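Local atomic coordinates of envelope protein (White spot syndrome virus, PDB entry 7DDA), a protein that is a component of the viral envelope whose C-terminal domain, the part modelled here, has sulphate-binding sites responsible for binding heparin. Residues A[116-121]-A[162-167]; A[92-97]-A[152-157]; A[36-41]-A[158-163]. One frame throughout, in Å; residues are numbered along the deposited sequence.

How the interactions relate
The domain has two four-stranded antiparallel sheets packed together as a sandwich. Interactions 1 and 3 lie in one sheet, about 8 Å apart between centres, and share I162 and I163: strand 160-170 runs between strand 110-120, joined in interaction 1, and strand 30-40, joined in interaction 3. Interaction 2 belongs to the other sheet, pairing strands 95-104 and 145-153, with its centre about 17 Å from interaction 1 and 13 Å from interaction 3. Along the chain, it is nested within the loop closed by interaction 3, and its segments alternate with those of interaction 1. C41, I119, I152 and Q155 join the two sheets at this end; interactions 1 and 3 both touch the second subunit.

Interaction 1 of 3, residues A[116-121]-A[162-167]; sequences FAEIES and IIYFFL
F116 pairs with Y164, and E118 with I162, through four backbone hydrogen bonds of an antiparallel ladder; the two strands also carry the disulfide C111-C169. Each pair is bonded in both directions: the Y164 N to F116 O bond measures 2.6 Å, the I162 N to E118 O bond 2.9 Å. Between them A117 and I163 form a non-hydrogen-bonded pair, and A117 CA lies 3.1 Å from I162 O, a CA-H...O contact.

Most of the apolar contacts lie on the face bearing F116, E118, I162 and Y164. With its CG anti to the backbone N (chi1 171°), the F116 ring runs alongside that of Y164; CD2 of F116 is 3.6 Å from CD1 of Y164, with the ring planes 38° apart. F166 turns the edge of its ring, at CE2, to F116 CB, 3.9 Å away. Further along, E120 CB rests 3.8 Å from I162 CG1.

Polar side chains share this face. The E118 chain bends at chi2 (94°), bringing OE2 to 3.1 Å from Y164 OH, near the plane of the tyrosine ring and at its edge. The carboxylate of E120 instead forms a salt bridge with R137 of the second subunit.

F116 also meets F116 of both neighbouring subunits edge-to-face. Aromatic packing and, at E120, an acid met by an arginine thus let one face serve both the sheet and the subunit interface.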
loop_
_atom_site.group_PDB
_atom_site.type_symbol
_atom_site.label_atom_id
_atom_site.label_comp_id
_atom_site.label_asym_id
_atom_site.label_seq_id
_atom_site.Cartn_x
_atom_site.Cartn_y
_atom_site.Cartn_z
ATOM N N PHE A 116 -5.214 -4.929 2.072
ATOM C CA PHE A 116 -5.206 -3.997 0.966
ATOM C C PHE A 116 -5.034 -4.819 -0.309
ATOM O O PHE A 116 -4.293 -5.809 -0.326
ATOM C CB PHE A 116 -4.077 -2.967 1.124
ATOM C CG PHE A 116 -3.883 -2.104 -0.091
ATOM C CD1 PHE A 116 -4.883 -1.238 -0.505
ATOM C CD2 PHE A 116 -2.730 -2.214 -0.862
ATOM C CE1 PHE A 116 -4.721 -0.462 -1.640
ATOM C CE2 PHE A 116 -2.563 -1.436 -1.994
ATOM C CZ PHE A 116 -3.559 -0.554 -2.384
ATOM N N ALA A 117 -5.719 -4.420 -1.376
ATOM C CA ALA A 117 -5.629 -5.148 -2.635
ATOM C C ALA A 117 -5.618 -4.173 -3.807
ATOM O O ALA A 117 -6.216 -3.096 -3.742
ATOM C CB ALA A 117 -6.783 -6.141 -2.787
ATOM N N GLU A 118 -4.931 -4.565 -4.877
ATOM C CA GLU A 118 -4.774 -3.721 -6.056
ATOM C C GLU A 118 -4.546 -4.591 -7.287
ATOM O O GLU A 118 -3.945 -5.666 -7.205
ATOM C CB GLU A 118 -3.653 -2.681 -5.836
ATOM C CG GLU A 118 -2.248 -3.197 -5.392
ATOM C CD GLU A 118 -1.226 -3.450 -6.489
ATOM O OE1 GLU A 118 -1.420 -2.957 -7.604
ATOM O OE2 GLU A 118 -0.163 -4.047 -6.192
ATOM N N ILE A 119 -5.097 -4.146 -8.416
ATOM C CA ILE A 119 -4.934 -4.841 -9.687
ATOM C C ILE A 119 -3.579 -4.480 -10.291
ATOM O O ILE A 119 -3.228 -3.304 -10.414
ATOM C CB ILE A 119 -6.078 -4.487 -10.646
ATOM C CG1 ILE A 119 -7.429 -4.773 -9.997
ATOM C CG2 ILE A 119 -5.926 -5.239 -11.975
ATOM C CD1 ILE A 119 -7.854 -6.192 -10.111
ATOM N N GLU A 120 -2.818 -5.487 -10.671
ATOM C CA GLU A 120 -1.529 -5.306 -11.316
ATOM C C GLU A 120 -1.670 -5.715 -12.769
ATOM O O GLU A 120 -1.958 -6.873 -13.072
ATOM C CB GLU A 120 -0.447 -6.127 -10.629
ATOM C CG GLU A 120 0.930 -5.712 -10.976
ATOM C CD GLU A 120 1.941 -6.634 -10.371
ATOM O OE1 GLU A 120 2.413 -6.340 -9.254
ATOM O OE2 GLU A 120 2.239 -7.670 -11.010
ATOM N N SER A 121 -1.441 -4.769 -13.654
ATOM C CA SER A 121 -1.839 -4.858 -15.042
ATOM C C SER A 121 -0.820 -4.100 -15.874
ATOM O O SER A 121 -0.214 -3.128 -15.408
ATOM C CB SER A 121 -3.236 -4.272 -15.242
ATOM O OG SER A 121 -3.516 -4.104 -16.616
ATOM N N ILE A 162 -3.202 -8.387 -6.419
ATOM C CA ILE A 162 -2.188 -8.403 -5.372
ATOM C C ILE A 162 -2.883 -8.047 -4.065
ATOM O O ILE A 162 -3.455 -6.956 -3.935
ATOM C CB ILE A 162 -1.030 -7.441 -5.674
ATOM C CG1 ILE A 162 -0.548 -7.600 -7.122
ATOM C CG2 ILE A 162 0.113 -7.696 -4.743
ATOM C CD1 ILE A 162 0.024 -8.977 -7.456
ATOM N N ILE A 163 -2.866 -8.977 -3.110
ATOM C CA ILE A 163 -3.510 -8.795 -1.816
ATOM C C ILE A 163 -2.434 -8.702 -0.744
ATOM O O ILE A 163 -1.519 -9.537 -0.693
ATOM C CB ILE A 163 -4.486 -9.935 -1.488
ATOM C CG1 ILE A 163 -5.388 -10.259 -2.669
ATOM C CG2 ILE A 163 -5.304 -9.591 -0.271
ATOM C CD1 ILE A 163 -6.100 -11.606 -2.486
ATOM N N TYR A 164 -2.551 -7.697 0.116
ATOM C CA TYR A 164 -1.611 -7.488 1.207
ATOM C C TYR A 164 -2.332 -7.810 2.509
ATOM O O TYR A 164 -3.381 -7.230 2.803
ATOM C CB TYR A 164 -1.065 -6.053 1.207
ATOM C CG TYR A 164 -0.372 -5.630 -0.089
ATOM C CD1 TYR A 164 -1.101 -5.405 -1.254
ATOM C CD2 TYR A 164 1.003 -5.450 -0.142
ATOM C CE1 TYR A 164 -0.476 -5.024 -2.435
ATOM C CE2 TYR A 164 1.637 -5.063 -1.321
ATOM C CZ TYR A 164 0.895 -4.852 -2.465
ATOM O OH TYR A 164 1.511 -4.469 -3.653
ATOM N N PHE A 165 -1.789 -8.757 3.264
ATOM C CA PHE A 165 -2.336 -9.146 4.556
ATOM C C PHE A 165 -1.453 -8.559 5.641
ATOM O O PHE A 165 -0.255 -8.875 5.706
ATOM C CB PHE A 165 -2.402 -10.668 4.696
ATOM C CG PHE A 165 -3.275 -11.332 3.675
ATOM C CD1 PHE A 165 -2.787 -11.619 2.407
ATOM C CD2 PHE A 165 -4.566 -11.686 3.981
ATOM C CE1 PHE A 165 -3.591 -12.236 1.468
ATOM C CE2 PHE A 165 -5.361 -12.303 3.051
ATOM C CZ PHE A 165 -4.879 -12.578 1.796
ATOM N N PHE A 166 -2.044 -7.720 6.493
ATOM C CA PHE A 166 -1.334 -7.085 7.606
ATOM C C PHE A 166 -1.737 -7.799 8.889
ATOM O O PHE A 166 -2.820 -7.559 9.432
ATOM C CB PHE A 166 -1.623 -5.594 7.658
ATOM C CG PHE A 166 -1.357 -4.890 6.349
ATOM C CD1 PHE A 166 -0.059 -4.733 5.888
ATOM C CD2 PHE A 166 -2.399 -4.427 5.564
ATOM C CE1 PHE A 166 0.197 -4.093 4.692
ATOM C CE2 PHE A 166 -2.149 -3.794 4.370
ATOM C CZ PHE A 166 -0.848 -3.619 3.932
ATOM N N LEU A 167 -0.843 -8.660 9.378
ATOM C CA LEU A 167 -1.145 -9.606 10.443
ATOM C C LEU A 167 -0.577 -9.133 11.778
ATOM O O LEU A 167 0.595 -8.750 11.868
ATOM C CB LEU A 167 -0.597 -10.980 10.064
ATOM C CG LEU A 167 -1.445 -11.614 8.962
ATOM C CD1 LEU A 167 -0.642 -12.638 8.204
ATOM C CD2 LEU A 167 -2.673 -12.285 9.568
#

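Interaction 2 of 3, residues A[92-97]-A[152-157]; sequences SGNTKK and IPKQPA
K96 and I152 form a hydrogen-bonded antiparallel pair, and T95 and P153 the non-hydrogen-bonded pair beside it, at one end of a ladder in the second sheet of the beta sandwich. K96 N donates to I152 O at 2.9 Å, and the return bond from I152 N to K96 O is 2.8 Å. P153 has no N-H to give, but its position in the ladder asks for none toward T95. One step beyond, K154 N reaches N94 O at 2.8 Å with an almost straight N-H (173°), although it approaches from above the carbonyl plane.

I152 CG1 lies between the backbone N and the carbonyl carbon (chi1 71°), which sets it against K96 CB, 3.6 Å away. Beyond CB the lysine chain bends off, and its NZ forms salt bridges with D89 and E42. The I152 side chain also meets C41 and I119, and through I119 this end of the ladder touches the other sheet.

Before the strand, S92 OG accepts from N94 N at 3.3 Å, an ST turn that leads the chain round through G93. T95 and P153 pack on I124 of the third subunit. At the end of the ladder, K154 lays its aliphatic chain beside the glycine carbonyl, with CD 3.6 Å from G93 O.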
loop_
_atom_site.group_PDB
_atom_site.type_symbol
_atom_site.label_atom_id
_atom_site.label_comp_id
_atom_site.label_asym_id
_atom_site.label_seq_id
_atom_site.Cartn_x
_atom_site.Cartn_y
_atom_site.Cartn_z
ATOM N N SER A 92 -23.602 -11.348 -15.967
ATOM C CA SER A 92 -23.223 -10.354 -16.968
ATOM C C SER A 92 -21.836 -10.630 -17.549
ATOM O O SER A 92 -21.565 -10.283 -18.706
ATOM C CB SER A 92 -23.272 -8.952 -16.355
ATOM O OG SER A 92 -22.273 -8.770 -15.359
ATOM N N GLY A 93 -20.951 -11.257 -16.771
ATOM C CA GLY A 93 -19.572 -11.430 -17.178
ATOM C C GLY A 93 -18.726 -10.178 -17.124
ATOM O O GLY A 93 -17.576 -10.203 -17.567
ATOM N N ASN A 94 -19.252 -9.075 -16.598
ATOM C CA ASN A 94 -18.463 -7.857 -16.501
ATOM C C ASN A 94 -17.679 -7.765 -15.207
ATOM O O ASN A 94 -16.741 -6.962 -15.122
ATOM C CB ASN A 94 -19.362 -6.627 -16.617
ATOM C CG ASN A 94 -19.808 -6.379 -18.026
ATOM O OD1 ASN A 94 -20.830 -6.920 -18.456
ATOM N ND2 ASN A 94 -19.030 -5.581 -18.776
ATOM N N THR A 95 -18.048 -8.552 -14.197
ATOM C CA THR A 95 -17.334 -8.554 -12.936
ATOM C C THR A 95 -17.004 -9.979 -12.529
ATOM O O THR A 95 -17.538 -10.966 -13.045
ATOM C CB THR A 95 -18.112 -7.867 -11.800
ATOM O OG1 THR A 95 -19.338 -8.567 -11.535
ATOM C CG2 THR A 95 -18.403 -6.407 -12.149
ATOM N N LYS A 96 -16.119 -10.043 -11.555
ATOM C CA LYS A 96 -15.506 -11.261 -11.079
ATOM C C LYS A 96 -15.539 -11.178 -9.562
ATOM O O LYS A 96 -15.254 -10.113 -8.999
ATOM C CB LYS A 96 -14.071 -11.316 -11.584
ATOM C CG LYS A 96 -13.406 -12.628 -11.500
ATOM C CD LYS A 96 -13.472 -13.275 -12.852
ATOM C CE LYS A 96 -12.813 -14.603 -12.803
ATOM N NZ LYS A 96 -13.486 -15.603 -13.658
ATOM N N LYS A 97 -15.907 -12.266 -8.896
ATOM C CA LYS A 97 -15.878 -12.311 -7.434
ATOM C C LYS A 97 -14.817 -13.313 -6.993
ATOM O O LYS A 97 -14.918 -14.503 -7.307
ATOM C CB LYS A 97 -17.245 -12.668 -6.865
ATOM C CG LYS A 97 -17.251 -12.844 -5.377
ATOM C CD LYS A 97 -16.913 -11.566 -4.643
ATOM C CE LYS A 97 -16.738 -11.830 -3.138
ATOM N NZ LYS A 97 -17.808 -12.700 -2.543
ATOM N N ILE A 152 -14.089 -7.583 -8.505
ATOM C CA ILE A 152 -13.245 -6.831 -9.435
ATOM C C ILE A 152 -13.942 -6.705 -10.789
ATOM O O ILE A 152 -14.758 -7.566 -11.154
ATOM C CB ILE A 152 -11.842 -7.458 -9.593
ATOM C CG1 ILE A 152 -11.909 -8.767 -10.366
ATOM C CG2 ILE A 152 -11.165 -7.654 -8.245
ATOM C CD1 ILE A 152 -10.554 -9.270 -10.811
ATOM N N PRO A 153 -13.683 -5.638 -11.545
ATOM C CA PRO A 153 -14.113 -5.613 -12.942
ATOM C C PRO A 153 -13.327 -6.639 -13.734
ATOM O O PRO A 153 -12.180 -6.952 -13.402
ATOM C CB PRO A 153 -13.780 -4.188 -13.400
ATOM C CG PRO A 153 -13.456 -3.423 -12.149
ATOM C CD PRO A 153 -12.939 -4.426 -11.176
ATOM N N LYS A 154 -13.969 -7.186 -14.770
ATOM C CA LYS A 154 -13.264 -8.011 -15.743
ATOM C C LYS A 154 -12.015 -7.295 -16.227
ATOM O O LYS A 154 -12.061 -6.117 -16.580
ATOM C CB LYS A 154 -14.180 -8.326 -16.924
ATOM C CG LYS A 154 -13.566 -9.199 -18.006
ATOM C CD LYS A 154 -14.488 -9.215 -19.239
ATOM C CE LYS A 154 -15.004 -7.798 -19.567
ATOM N NZ LYS A 154 -16.286 -7.720 -20.353
ATOM N N GLN A 155 -10.903 -8.010 -16.242
ATOM C CA GLN A 155 -9.620 -7.448 -16.617
ATOM C C GLN A 155 -9.107 -8.018 -17.936
ATOM O O GLN A 155 -9.534 -9.091 -18.376
ATOM C CB GLN A 155 -8.590 -7.708 -15.508
ATOM C CG GLN A 155 -9.017 -7.131 -14.187
ATOM C CD GLN A 155 -8.975 -5.633 -14.212
ATOM O OE1 GLN A 155 -8.093 -5.033 -14.832
ATOM N NE2 GLN A 155 -9.957 -5.009 -13.575
ATOM N N PRO A 156 -8.193 -7.316 -18.601
ATOM C CA PRO A 156 -7.507 -7.919 -19.747
ATOM C C PRO A 156 -6.744 -9.155 -19.310
ATOM O O PRO A 156 -6.413 -9.330 -18.138
ATOM C CB PRO A 156 -6.549 -6.816 -20.216
ATOM C CG PRO A 156 -7.132 -5.551 -19.692
ATOM C CD PRO A 156 -7.763 -5.922 -18.376
ATOM N N ALA A 157 -6.478 -10.028 -20.271
ATOM C CA ALA A 157 -5.696 -11.224 -19.994
ATOM C C ALA A 157 -4.398 -10.871 -19.274
ATOM O O ALA A 157 -3.797 -9.823 -19.511
ATOM C CB ALA A 157 -5.398 -11.960 -21.301
#

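Interaction 3 of 3, residues A[36-41]-A[158-163]; sequences IVKADC and GAKLII
A chi1 of -175° swings the D40 carboxyl group away from its own amide N, and K160 folds at chi2 (-57°); these two turns carry the carboxylate and the ammonium group together at the end of the ladder. Their salt bridge, K160 NZ to D40 OD1, is 2.6 Å long and uses the anti lone pair of OD1. A water donates to the same OD1 at 3.0 Å and to A159 O at 2.6 Å, tying the aspartate to the neighbouring backbone. A159 O also accepts from C41 N at 3.0 Å. The other oxygen, D40 OD2, takes the backbone N-H groups of E42 and T43.

The strands run antiparallel at 156°, with V37 and A39 each bonded in both directions to I163 and L161. Those four side chains look toward the opposite sheet, where Y100, L98 and F150 lie. On the other face I162 is flanked by two side chains: its CG2 meets I36 CG2 at 3.6 Å, while its CD1 sits against K38 CG, also at 3.6 Å. C41 SG packs 4.0 Å from A159 CB, and the cysteine also meets I119.

K38 NZ stands 4.6 Å from K160 NZ, but D47 of the adjoining strand 46-52 serves both lysines: it forms a salt bridge with K160 and a long, weak ion pair with K38. With D40 and D47 both holding K160, its charge would be well compensated, and the bonds to both D40 oxygens fix the carboxylate where the strand passes into the following turn.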
loop_
_atom_site.group_PDB
_atom_site.type_symbol
_atom_site.label_atom_id
_atom_site.label_comp_id
_atom_site.label_asym_id
_atom_site.label_seq_id
_atom_site.Cartn_x
_atom_site.Cartn_y
_atom_site.Cartn_z
ATOM N N ILE A 36 2.274 -10.735 1.049
ATOM C CA ILE A 36 1.839 -10.201 -0.240
ATOM C C ILE A 36 1.517 -11.378 -1.147
ATOM O O ILE A 36 2.393 -12.194 -1.458
ATOM C CB ILE A 36 2.910 -9.291 -0.864
ATOM C CG1 ILE A 36 3.341 -8.202 0.122
ATOM C CG2 ILE A 36 2.403 -8.640 -2.147
ATOM C CD1 ILE A 36 4.439 -7.280 -0.431
ATOM N N VAL A 37 0.259 -11.486 -1.551
ATOM C CA VAL A 37 -0.223 -12.612 -2.339
ATOM C C VAL A 37 -0.546 -12.104 -3.735
ATOM O O VAL A 37 -1.289 -11.121 -3.885
ATOM C CB VAL A 37 -1.464 -13.267 -1.705
ATOM C CG1 VAL A 37 -2.066 -14.315 -2.654
ATOM C CG2 VAL A 37 -1.128 -13.862 -0.345
ATOM N N LYS A 38 0.015 -12.774 -4.746
ATOM C CA LYS A 38 -0.309 -12.541 -6.145
ATOM C C LYS A 38 -1.248 -13.641 -6.640
ATOM O O LYS A 38 -0.903 -14.830 -6.587
ATOM C CB LYS A 38 0.960 -12.493 -6.995
ATOM C CG LYS A 38 0.661 -12.407 -8.484
ATOM C CD LYS A 38 1.797 -11.769 -9.266
ATOM C CE LYS A 38 2.807 -12.780 -9.734
ATOM N NZ LYS A 38 2.323 -13.451 -10.962
ATOM N N ALA A 39 -2.424 -13.246 -7.132
ATOM C CA ALA A 39 -3.417 -14.181 -7.639
ATOM C C ALA A 39 -3.863 -13.768 -9.038
ATOM O O ALA A 39 -3.817 -12.592 -9.400
ATOM C CB ALA A 39 -4.635 -14.257 -6.715
ATOM N N ASP A 40 -4.325 -14.737 -9.818
ATOM C CA ASP A 40 -4.685 -14.468 -11.203
ATOM C C ASP A 40 -6.111 -13.928 -11.310
ATOM O O ASP A 40 -7.036 -14.479 -10.708
ATOM C CB ASP A 40 -4.540 -15.733 -12.035
ATOM C CG ASP A 40 -4.773 -15.474 -13.491
ATOM O OD1 ASP A 40 -3.820 -15.032 -14.167
ATOM O OD2 ASP A 40 -5.929 -15.670 -13.938
ATOM N N CYS A 41 -6.299 -12.864 -12.097
ATOM C CA CYS A 41 -7.613 -12.222 -12.149
ATOM C C CYS A 41 -8.664 -13.060 -12.859
ATOM O O CYS A 41 -9.856 -12.816 -12.669
ATOM C CB CYS A 41 -7.539 -10.862 -12.837
ATOM S SG CYS A 41 -6.902 -9.536 -11.823
ATOM N N GLY A 158 -3.982 -11.738 -18.367
ATOM C CA GLY A 158 -2.715 -11.571 -17.697
ATOM C C GLY A 158 -2.744 -10.717 -16.450
ATOM O O GLY A 158 -1.747 -10.688 -15.724
ATOM N N ALA A 159 -3.850 -10.034 -16.171
ATOM C CA ALA A 159 -3.905 -9.127 -15.036
ATOM C C ALA A 159 -3.963 -9.908 -13.724
ATOM O O ALA A 159 -4.552 -10.989 -13.644
ATOM C CB ALA A 159 -5.115 -8.201 -15.164
ATOM N N LYS A 160 -3.350 -9.342 -12.683
ATOM C CA LYS A 160 -3.223 -10.010 -11.395
ATOM C C LYS A 160 -3.880 -9.207 -10.279
ATOM O O LYS A 160 -3.977 -7.974 -10.336
ATOM C CB LYS A 160 -1.751 -10.258 -11.025
ATOM C CG LYS A 160 -0.944 -11.064 -12.057
ATOM C CD LYS A 160 -1.579 -12.418 -12.323
ATOM C CE LYS A 160 -0.740 -13.276 -13.258
ATOM N NZ LYS A 160 -1.340 -14.626 -13.405
ATOM N N LEU A 161 -4.323 -9.929 -9.257
ATOM C CA LEU A 161 -4.780 -9.341 -8.003
ATOM C C LEU A 161 -3.666 -9.501 -6.977
ATOM O O LEU A 161 -3.206 -10.620 -6.727
ATOM C CB LEU A 161 -6.074 -10.010 -7.530
ATOM C CG LEU A 161 -6.720 -9.550 -6.220
ATOM C CD1 LEU A 161 -7.117 -8.078 -6.267
ATOM C CD2 LEU A 161 -7.932 -10.413 -5.916
ATOM N N ILE A 162 -3.202 -8.387 -6.419
ATOM C CA ILE A 162 -2.188 -8.403 -5.372
ATOM C C ILE A 162 -2.883 -8.047 -4.065
ATOM O O ILE A 162 -3.455 -6.956 -3.935
ATOM C CB ILE A 162 -1.030 -7.441 -5.674
ATOM C CG1 ILE A 162 -0.548 -7.600 -7.122
ATOM C CG2 ILE A 162 0.113 -7.696 -4.743
ATOM C CD1 ILE A 162 0.024 -8.977 -7.456
ATOM N N ILE A 163 -2.866 -8.977 -3.110
ATOM C CA ILE A 163 -3.510 -8.795 -1.816
ATOM C C ILE A 163 -2.434 -8.702 -0.744
ATOM O O ILE A 163 -1.519 -9.537 -0.693
ATOM C CB ILE A 163 -4.486 -9.935 -1.488
ATOM C CG1 ILE A 163 -5.388 -10.259 -2.669
ATOM C CG2 ILE A 163 -5.304 -9.591 -0.271
ATOM C CD1 ILE A 163 -6.100 -11.606 -2.486
HETATM O O HOH W 1 -5.318 -12.720 -15.431
#